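Local coordinates for Pre-mRNA splicing helicase-like protein (PDB 4RVQ) that is the spliceosomal helicase Brr2 of a thermophilic fungus, which acts in pre-mRNA splicing and carries a noncanonical PWI domain that probably mediates protein or RNA interactions, at residues A[11-16]-A[89-94]; A[21-26]-A[83-88]. One frame throughout, in Å; residues are numbered along the deposited sequence. Where two conformers were deposited one is given.

Contact 1: residues A[11-16]-A[89-94]; sequences KNYVHA and RDKVVW. With EDO (1,2-ethanediol), chain G; SO4 (sulfate ion), chain B.
Lys91 reaches from helix 89-99 to the loop 11-16 and hands an N-H of its ammonium group to Val14 O, with NZ to O at 2.8 Å. With chi1 at -87° its CG swings away from the carbonyl carbon, and the extended chain beyond it carries NZ across to the loop. NZ comes in tilted 16° from the carbonyl plane of Val14, at a C=O...N angle of 154°. CE rests 3.6 Å from Val14 O and 4.1 Å from Ala16 N. The buried Val14 points its CB toward helix 89-99 and rests its side chain on Asn88. In this helical PWI-like domain the loop before helix 23-29 is thus tied by a backbone carbonyl to a buried lysine, whose charge is matched by a salt bridge to Glu125 on helix 120-127. Glu125 also accepts from the backbone N of Ala16, so lysine and loop share one carboxylate. A methionine in place of Lys91 would probably leave Val14 O without this donor and the carboxylate of Glu125 without its ionic mate. At the start of the same helix, apart from the loop, the Arg89 guanidinium meets a sulfate edge-on through two nearly straight bonds.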
loop_
_atom_site.group_PDB
_atom_site.type_symbol
_atom_site.label_atom_id
_atom_site.label_comp_id
_atom_site.label_asym_id
_atom_site.label_seq_id
_atom_site.Cartn_x
_atom_site.Cartn_y
_atom_site.Cartn_z
ATOM N N LYS A 11 -14.110 4.099 -1.633
ATOM C CA LYS A 11 -13.323 3.482 -2.705
ATOM C C LYS A 11 -11.913 3.143 -2.255
ATOM O O LYS A 11 -11.210 2.337 -2.910
ATOM C CB LYS A 11 -13.307 4.395 -3.938
ATOM C CG LYS A 11 -12.497 5.707 -3.792
ATOM C CD LYS A 11 -12.577 6.628 -5.056
ATOM C CE LYS A 11 -13.818 7.503 -5.028
ATOM N NZ LYS A 11 -13.737 8.555 -3.954
ATOM N N ASN A 12 -11.472 3.727 -1.154
ATOM C CA ASN A 12 -10.124 3.478 -0.705
ATOM C C ASN A 12 -10.001 2.314 0.235
ATOM O O ASN A 12 -8.866 1.947 0.575
ATOM C CB ASN A 12 -9.575 4.711 -0.035
ATOM C CG ASN A 12 -9.471 5.897 -0.969
ATOM O OD1 ASN A 12 -9.241 5.752 -2.164
ATOM N ND2 ASN A 12 -9.616 7.064 -0.431
ATOM N N TYR A 13 -11.102 1.721 0.664
ATOM C CA TYR A 13 -11.008 0.683 1.690
ATOM C C TYR A 13 -10.411 -0.596 1.101
ATOM O O TYR A 13 -10.851 -1.044 0.045
ATOM C CB TYR A 13 -12.372 0.384 2.366
ATOM C CG TYR A 13 -12.160 -0.598 3.483
ATOM C CD1 TYR A 13 -11.577 -0.208 4.666
ATOM C CD2 TYR A 13 -12.462 -1.953 3.323
ATOM C CE1 TYR A 13 -11.319 -1.125 5.671
ATOM C CE2 TYR A 13 -12.192 -2.849 4.306
ATOM C CZ TYR A 13 -11.617 -2.456 5.466
ATOM O OH TYR A 13 -11.367 -3.388 6.451
ATOM N N VAL A 14 -9.458 -1.178 1.814
ATOM C CA VAL A 14 -8.877 -2.476 1.446
ATOM C C VAL A 14 -8.606 -3.198 2.741
ATOM O O VAL A 14 -7.935 -2.680 3.637
ATOM C CB VAL A 14 -7.587 -2.319 0.603
ATOM C CG1 VAL A 14 -6.553 -1.451 1.218
ATOM C CG2 VAL A 14 -7.025 -3.689 0.276
ATOM N N HIS A 15 -9.168 -4.387 2.871
ATOM C CA HIS A 15 -8.980 -5.172 4.082
ATOM C C HIS A 15 -7.559 -5.768 4.094
ATOM O O HIS A 15 -7.014 -6.108 3.053
ATOM C CB HIS A 15 -10.015 -6.297 4.186
ATOM C CG HIS A 15 -10.007 -6.970 5.510
ATOM N ND1 HIS A 15 -9.229 -8.076 5.789
ATOM C CD2 HIS A 15 -10.710 -6.694 6.634
ATOM C CE1 HIS A 15 -9.452 -8.441 7.039
ATOM N NE2 HIS A 15 -10.343 -7.616 7.572
ATOM N N ALA A 16 -6.992 -5.939 5.284
ATOM C CA ALA A 16 -5.649 -6.491 5.401
ATOM C C ALA A 16 -5.497 -7.817 4.631
ATOM O O ALA A 16 -4.447 -8.072 4.049
ATOM C CB ALA A 16 -5.290 -6.691 6.859
ATOM N N ARG A 89 -1.126 3.901 3.474
ATOM C CA ARG A 89 0.313 3.725 3.374
ATOM C C ARG A 89 0.841 2.692 4.358
ATOM O O ARG A 89 1.703 1.892 3.978
ATOM C CB ARG A 89 1.018 5.070 3.483
ATOM C CG ARG A 89 0.733 5.839 4.740
ATOM C CD ARG A 89 1.107 7.315 4.568
ATOM N NE ARG A 89 0.822 8.141 5.748
ATOM C CZ ARG A 89 -0.373 8.641 6.066
ATOM N NH1 ARG A 89 -1.424 8.434 5.319
ATOM N NH2 ARG A 89 -0.500 9.364 7.156
ATOM N N ASP A 90 0.384 2.675 5.600
ATOM C CA ASP A 90 0.884 1.706 6.557
ATOM C C ASP A 90 0.520 0.271 6.140
ATOM O O ASP A 90 1.377 -0.627 6.140
ATOM C CB ASP A 90 0.340 1.971 7.951
ATOM C CG ASP A 90 0.897 3.210 8.570
ATOM O OD1 ASP A 90 2.105 3.499 8.414
ATOM O OD2 ASP A 90 0.131 3.898 9.276
ATOM N N LYS A 91 -0.734 0.050 5.769
ATOM C CA LYS A 91 -1.144 -1.256 5.319
ATOM C C LYS A 91 -0.351 -1.702 4.105
ATOM O O LYS A 91 0.099 -2.861 4.039
ATOM C CB LYS A 91 -2.617 -1.269 4.945
ATOM C CG LYS A 91 -3.592 -1.545 6.043
ATOM C CD LYS A 91 -5.016 -1.599 5.560
ATOM C CE LYS A 91 -5.923 -2.222 6.590
ATOM N NZ LYS A 91 -7.349 -2.084 6.264
ATOM N N VAL A 92 -0.247 -0.839 3.102
ATOM C CA VAL A 92 0.401 -1.249 1.871
ATOM C C VAL A 92 1.867 -1.607 2.126
ATOM O O VAL A 92 2.351 -2.650 1.672
ATOM C CB VAL A 92 0.279 -0.158 0.800
ATOM C CG1 VAL A 92 1.076 -0.515 -0.473
ATOM C CG2 VAL A 92 -1.175 0.023 0.415
ATOM N N VAL A 93 2.597 -0.774 2.834
ATOM C CA VAL A 93 4.014 -0.994 3.042
ATOM C C VAL A 93 4.223 -2.253 3.889
ATOM O O VAL A 93 5.012 -3.144 3.538
ATOM C CB VAL A 93 4.662 0.244 3.720
ATOM C CG1 VAL A 93 6.029 -0.071 4.192
ATOM C CG2 VAL A 93 4.685 1.454 2.766
ATOM N N TRP A 94 3.582 -2.308 5.054
ATOM C CA TRP A 94 3.845 -3.375 5.982
ATOM C C TRP A 94 3.288 -4.703 5.548
ATOM O O TRP A 94 3.930 -5.747 5.740
ATOM C CB TRP A 94 3.370 -2.996 7.391
ATOM C CG TRP A 94 4.270 -1.965 8.008
ATOM C CD1 TRP A 94 4.058 -0.631 8.129
ATOM C CD2 TRP A 94 5.528 -2.217 8.605
ATOM N NE1 TRP A 94 5.096 -0.044 8.757
ATOM C CE2 TRP A 94 6.033 -0.986 9.066
ATOM C CE3 TRP A 94 6.284 -3.368 8.808
ATOM C CZ2 TRP A 94 7.247 -0.887 9.703
ATOM C CZ3 TRP A 94 7.503 -3.267 9.448
ATOM C CH2 TRP A 94 7.991 -2.034 9.868
HETATM C C1 EDO G . 5.738 3.858 7.664
HETATM O O1 EDO G . 6.336 2.890 8.537
HETATM C C2 EDO G . 4.888 3.118 6.637
HETATM O O2 EDO G . 3.858 3.973 6.133
HETATM S S SO4 B . -4.191 9.884 7.704
HETATM O O1 SO4 B . -4.305 8.760 8.636
HETATM O O2 SO4 B . -2.945 10.636 7.973
HETATM O O3 SO4 B . -4.148 9.312 6.371
HETATM O O4 SO4 B . -5.331 10.708 7.918
#

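Contact 2: residues A[21-26]-A[83-88]; sequences AYWLQR and QKLIEN
Leu85 of helix 79-87 packs against Trp23 and Leu24 of helix 23-29, and its side chain can be followed outward. From CB, CG goes anti to the carbonyl carbon (chi1 -64°), which sends the branch across to the other helix; CG itself is still 4.4 Å from Leu24 CD1. Of the two methyls, CD2 does most of the touching: it lies 3.6 Å from Leu24 CD1 and 3.9 Å from Trp23 CZ3, and so sits in the notch between the leucine methyl and the far end of the indole. CD1 meets the same Leu24 methyl, CD1 to CD1, at 3.9 Å. The two leucine side chains lie roughly perpendicular, while Leu85 and Trp23 run antiparallel alongside one another. The preceding residue, Lys84, extends its chain so that CE comes to the edge of the indole, 4.1 Å from Trp23 CZ2, an aliphatic contact near the ring plane. At the end of the helix Asn88 folds back: its ND2 donates to Lys84 O at 2.9 Å, while the backbone N of Asn88 reaches this oxygen from the opposite face of the carbonyl plane, so that two donors hold the last turn. Leu70 of helix 63-73 touches Leu85, Leu46 of helix 35-50 touches Leu24, and Val92 of helix 89-99 lies against both Trp23 and Leu24. Leucines and a tryptophan converging from several helices in this way form part of the hydrophobic core of an all-helical domain, here the PWI-like fold.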
loop_
_atom_site.group_PDB
_atom_site.type_symbol
_atom_site.label_atom_id
_atom_site.label_comp_id
_atom_site.label_asym_id
_atom_site.label_seq_id
_atom_site.Cartn_x
_atom_site.Cartn_y
_atom_site.Cartn_z
ATOM N N ALA A 21 1.219 -10.522 -1.623
ATOM C CA ALA A 21 2.539 -10.089 -2.046
ATOM C C ALA A 21 2.538 -9.259 -3.327
ATOM O O ALA A 21 3.494 -8.496 -3.536
ATOM C CB ALA A 21 3.409 -11.317 -2.267
ATOM N N TYR A 22 1.511 -9.402 -4.170
ATOM C CA TYR A 22 1.442 -8.725 -5.456
ATOM C C TYR A 22 0.277 -7.728 -5.536
ATOM O O TYR A 22 0.020 -7.218 -6.618
ATOM C CB TYR A 22 1.320 -9.757 -6.583
ATOM C CG TYR A 22 2.499 -10.680 -6.673
ATOM C CD1 TYR A 22 3.606 -10.333 -7.399
ATOM C CD2 TYR A 22 2.511 -11.903 -6.017
ATOM C CE1 TYR A 22 4.701 -11.189 -7.506
ATOM C CE2 TYR A 22 3.563 -12.774 -6.110
ATOM C CZ TYR A 22 4.671 -12.417 -6.830
ATOM O OH TYR A 22 5.762 -13.237 -6.964
ATOM N N TRP A 23 -0.406 -7.430 -4.432
ATOM C CA TRP A 23 -1.561 -6.544 -4.501
ATOM C C TRP A 23 -1.197 -5.195 -5.091
ATOM O O TRP A 23 -1.883 -4.687 -5.975
ATOM C CB TRP A 23 -2.133 -6.386 -3.081
ATOM C CG TRP A 23 -3.364 -5.470 -3.008
ATOM C CD1 TRP A 23 -4.675 -5.863 -3.139
ATOM C CD2 TRP A 23 -3.382 -4.048 -2.862
ATOM N NE1 TRP A 23 -5.504 -4.769 -3.040
ATOM C CE2 TRP A 23 -4.735 -3.639 -2.890
ATOM C CE3 TRP A 23 -2.403 -3.080 -2.695
ATOM C CZ2 TRP A 23 -5.120 -2.308 -2.738
ATOM C CZ3 TRP A 23 -2.797 -1.737 -2.552
ATOM C CH2 TRP A 23 -4.132 -1.382 -2.585
ATOM N N LEU A 24 -0.114 -4.597 -4.595
ATOM C CA LEU A 24 0.271 -3.269 -5.066
ATOM C C LEU A 24 0.607 -3.310 -6.550
ATOM O O LEU A 24 0.178 -2.457 -7.344
ATOM C CB LEU A 24 1.415 -2.720 -4.239
ATOM C CG LEU A 24 1.963 -1.371 -4.702
ATOM C CD1 LEU A 24 0.887 -0.284 -4.713
ATOM C CD2 LEU A 24 3.143 -0.964 -3.871
ATOM N N GLN A 25 1.431 -4.297 -6.949
ATOM C CA GLN A 25 1.812 -4.447 -8.337
ATOM C C GLN A 25 0.589 -4.591 -9.223
ATOM O O GLN A 25 0.551 -4.054 -10.341
ATOM C CB GLN A 25 2.772 -5.622 -8.473
ATOM C CG GLN A 25 3.345 -5.697 -9.864
ATOM C CD GLN A 25 4.469 -6.700 -10.018
ATOM O OE1 GLN A 25 5.093 -7.099 -9.045
ATOM N NE2 GLN A 25 4.731 -7.083 -11.242
ATOM N N ARG A 26 -0.432 -5.328 -8.771
ATOM C CA ARG A 26 -1.660 -5.470 -9.562
ATOM C C ARG A 26 -2.411 -4.176 -9.675
ATOM O O ARG A 26 -2.956 -3.882 -10.737
ATOM C CB ARG A 26 -2.637 -6.496 -9.018
ATOM C CG ARG A 26 -2.225 -7.886 -9.203
ATOM C CD ARG A 26 -3.388 -8.867 -8.958
ATOM N NE ARG A 26 -4.017 -8.714 -7.647
ATOM C CZ ARG A 26 -3.512 -9.160 -6.499
ATOM N NH1 ARG A 26 -2.369 -9.832 -6.466
ATOM N NH2 ARG A 26 -4.153 -8.934 -5.363
ATOM N N GLN A 83 -4.122 8.657 -4.082
ATOM C CA GLN A 83 -4.717 8.925 -2.737
ATOM C C GLN A 83 -5.043 7.629 -2.043
ATOM O O GLN A 83 -4.865 7.534 -0.852
ATOM C CB GLN A 83 -6.011 9.816 -2.669
ATOM C CG GLN A 83 -6.663 10.032 -1.152
ATOM C CD GLN A 83 -7.864 11.082 -1.066
ATOM O OE1 GLN A 83 -8.232 11.650 -2.103
ATOM N NE2 GLN A 83 -8.519 11.295 0.177
ATOM N N LYS A 84 -5.550 6.635 -2.769
ATOM C CA LYS A 84 -5.838 5.349 -2.135
ATOM C C LYS A 84 -4.584 4.759 -1.479
ATOM O O LYS A 84 -4.626 4.219 -0.374
ATOM C CB LYS A 84 -6.411 4.370 -3.160
ATOM C CG LYS A 84 -6.714 2.998 -2.617
ATOM C CD LYS A 84 -7.507 2.153 -3.587
ATOM C CE LYS A 84 -7.838 0.800 -3.093
ATOM N NZ LYS A 84 -8.379 0.010 -4.232
ATOM N N LEU A 85 -3.459 4.844 -2.189
ATOM C CA LEU A 85 -2.227 4.307 -1.650
ATOM C C LEU A 85 -1.762 5.086 -0.415
ATOM O O LEU A 85 -1.363 4.540 0.594
ATOM C CB LEU A 85 -1.134 4.288 -2.727
ATOM C CG LEU A 85 -1.446 3.358 -3.915
ATOM C CD1 LEU A 85 -0.277 3.414 -4.896
ATOM C CD2 LEU A 85 -1.750 1.922 -3.492
ATOM N N ILE A 86 -1.854 6.419 -0.502
ATOM C CA ILE A 86 -1.444 7.246 0.627
ATOM C C ILE A 86 -2.335 7.024 1.859
ATOM O O ILE A 86 -1.847 6.877 2.976
ATOM C CB ILE A 86 -1.426 8.733 0.237
ATOM C CG1 ILE A 86 -0.359 8.957 -0.831
ATOM C CG2 ILE A 86 -1.166 9.596 1.443
ATOM C CD1 ILE A 86 -0.325 10.382 -1.367
ATOM N N GLU A 87 -3.647 6.953 1.664
ATOM C CA GLU A 87 -4.571 6.701 2.770
ATOM C C GLU A 87 -4.256 5.378 3.466
ATOM O O GLU A 87 -4.493 5.230 4.654
ATOM C CB GLU A 87 -6.014 6.675 2.273
ATOM C CG GLU A 87 -6.554 8.025 1.745
ATOM C CD GLU A 87 -6.831 9.041 2.817
ATOM O OE1 GLU A 87 -6.587 8.768 3.996
ATOM O OE2 GLU A 87 -7.301 10.151 2.435
ATOM N N ASN A 88 -3.760 4.416 2.696
ATOM C CA ASN A 88 -3.413 3.082 3.177
ATOM C C ASN A 88 -1.919 2.857 3.287
ATOM O O ASN A 88 -1.487 1.705 3.234
ATOM C CB ASN A 88 -4.046 2.047 2.242
ATOM C CG ASN A 88 -5.552 2.021 2.347
ATOM O OD1 ASN A 88 -6.087 1.657 3.399
ATOM N ND2 ASN A 88 -6.222 2.414 1.302
#

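Contact 1 and contact 2 have centres about 6 Å apart and meet where helix 79-87 passes into helix 89-99. Asn88, at that junction, is the bridge: its ND2 lies 2.8 Å from Asn12 O, a probable hydrogen bond, and its CG is 3.8 Å from Val14 CG1. The loop 11-16 also lies along Lys84, with Asn12 OD1 at 3.3 Å from Lys84 CB. Val92, next to Lys91 in the chain, carries helix 89-99 into the packing of contact 2, joining the polar tether of contact 1 to that apolar cluster. The sulfate and ethanediol, probably from the crystallisation liquor, are held by residues of 89-94, away from the loop contact.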